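Amino acid amide racemase (Ochrobactrum anthropi, PDB 6GIO) is a pyridoxal-5'-phosphate-binding enzyme of the class-III aminotransferase family, seen here as an assembly of two chains. Local coordinates at residues K32-I37 with M399-L404. Sequence-based numbering, arbitrary orientation.
Sequences KGNRLI and MPPLTL
Asn34 reaches across to Thr403 with both ends of its side-chain amide. Asn34 OD1 accepts a hydrogen bond from Thr403 OG1 at 2.4 Å, a separation too short to be taken at face value, so the exact position of the two groups is doubtful. Asn34 ND2 gives a second, weak bond to the backbone O of Thr403 at 2.7 Å, bent to 148° at the hydrogen. One amide therefore faces the side chain and the main chain of a single residue. With chi1 of Thr403 at 49°, OG1 is the branch turned to the amide oxygen of Asn34. The two side chains meet at a slant. Pro401 runs past Asn34 in the opposing direction, and its CB lies 3.4 Å from Asn34 OD1. Beside the other end of the amide, Leu404 CA comes within 3.4 Å of Asn34 ND2.

Two turns face each other here. Asn34 sits in the type II' hairpin turn from Lys32 to Arg35, which joins strands 28-32 and 35-38. Pro401 to Leu404 form a type I turn between strand 395-398 and helix 406-424, closed by Leu404 N to Pro401 O at 3.0 Å. Glu408 on that helix also accepts a bond from Asn34 ND2. The two oxygens around ND2 favour this orientation of the buried amide, and polar bonds join the hairpin turn to the loop before helix 406-424.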
# COMPACT_ATOMS: atom_id res chain seq x y z
N LYS C 32 5.23 21.20 -12.15
CA LYS C 32 5.51 22.50 -11.55
C LYS C 32 4.24 23.28 -11.35
O LYS C 32 3.55 23.63 -12.32
CB LYS C 32 6.48 23.32 -12.42
CG LYS C 32 6.94 24.60 -11.77
CD LYS C 32 7.49 25.60 -12.78
CE LYS C 32 7.84 26.92 -12.11
NZ LYS C 32 9.28 27.24 -12.31
N GLY C 33 3.96 23.59 -10.07
CA GLY C 33 2.73 24.24 -9.72
C GLY C 33 1.59 23.33 -10.02
O GLY C 33 1.59 22.14 -9.70
N ASN C 34 0.59 23.89 -10.68
CA ASN C 34 -0.54 23.12 -11.12
C ASN C 34 -0.33 22.56 -12.54
O ASN C 34 -1.29 22.14 -13.19
CB ASN C 34 -1.80 23.98 -11.02
CG ASN C 34 -1.99 24.57 -9.62
OD1 ASN C 34 -1.73 23.90 -8.62
ND2 ASN C 34 -2.39 25.82 -9.54
N ARG C 35 0.90 22.53 -13.04
CA ARG C 35 1.14 22.00 -14.42
C ARG C 35 2.03 20.77 -14.43
O ARG C 35 2.86 20.61 -13.54
CB ARG C 35 1.75 23.08 -15.32
CG ARG C 35 1.04 24.44 -15.27
CD ARG C 35 1.59 25.40 -16.34
NE ARG C 35 1.09 25.00 -17.65
CZ ARG C 35 -0.09 25.37 -18.15
NH1 ARG C 35 -0.44 24.93 -19.35
NH2 ARG C 35 -0.90 26.20 -17.49
N LEU C 36 1.83 19.90 -15.42
CA LEU C 36 2.62 18.69 -15.58
C LEU C 36 3.45 18.82 -16.85
O LEU C 36 2.98 19.38 -17.84
CB LEU C 36 1.73 17.44 -15.66
CG LEU C 36 1.04 17.10 -14.33
CD1 LEU C 36 -0.04 16.06 -14.56
CD2 LEU C 36 2.04 16.64 -13.27
N ILE C 37 4.67 18.29 -16.81
CA ILE C 37 5.56 18.42 -17.98
C ILE C 37 5.65 17.13 -18.76
O ILE C 37 6.11 16.11 -18.26
CB ILE C 37 7.00 18.85 -17.57
CG1 ILE C 37 6.97 19.94 -16.52
CG2 ILE C 37 7.81 19.21 -18.82
CD1 ILE C 37 6.24 21.20 -16.91
N MET C 399 -10.65 17.21 -10.79
CA MET C 399 -10.15 17.12 -9.42
C MET C 399 -8.84 17.88 -9.36
O MET C 399 -7.82 17.30 -9.04
CB MET C 399 -9.91 15.64 -9.06
CG MET C 399 -11.21 14.85 -8.95
SD MET C 399 -12.05 15.19 -7.38
CE MET C 399 -10.96 14.40 -6.22
N PRO C 400 -8.84 19.16 -9.74
CA PRO C 400 -7.54 19.82 -9.85
C PRO C 400 -6.90 20.05 -8.47
O PRO C 400 -7.61 20.04 -7.44
CB PRO C 400 -7.87 21.16 -10.52
CG PRO C 400 -9.31 21.42 -10.20
CD PRO C 400 -9.96 20.07 -10.08
N PRO C 401 -5.59 20.36 -8.45
CA PRO C 401 -4.96 20.82 -7.21
C PRO C 401 -5.74 21.98 -6.59
O PRO C 401 -6.32 22.83 -7.31
CB PRO C 401 -3.59 21.27 -7.67
CG PRO C 401 -3.33 20.49 -8.92
CD PRO C 401 -4.66 20.45 -9.59
N LEU C 402 -5.82 21.99 -5.27
CA LEU C 402 -6.53 23.01 -4.55
C LEU C 402 -5.90 24.39 -4.76
O LEU C 402 -6.50 25.42 -4.46
CB LEU C 402 -6.51 22.67 -3.05
CG LEU C 402 -7.23 21.37 -2.66
CD1 LEU C 402 -7.50 21.32 -1.15
CD2 LEU C 402 -8.54 21.23 -3.40
N THR C 403 -4.68 24.38 -5.29
CA THR C 403 -3.95 25.60 -5.59
C THR C 403 -4.26 26.15 -6.97
O THR C 403 -3.59 27.08 -7.42
CB THR C 403 -2.44 25.31 -5.50
OG1 THR C 403 -2.15 24.13 -6.25
CG2 THR C 403 -2.04 25.09 -4.02
N LEU C 404 -5.27 25.60 -7.64
CA LEU C 404 -5.68 26.07 -8.94
C LEU C 404 -5.95 27.60 -8.91
O LEU C 404 -6.67 28.10 -8.04
CB LEU C 404 -6.92 25.31 -9.42
CG LEU C 404 -7.32 25.52 -10.89
CD1 LEU C 404 -6.34 24.87 -11.86
CD2 LEU C 404 -8.74 25.02 -11.12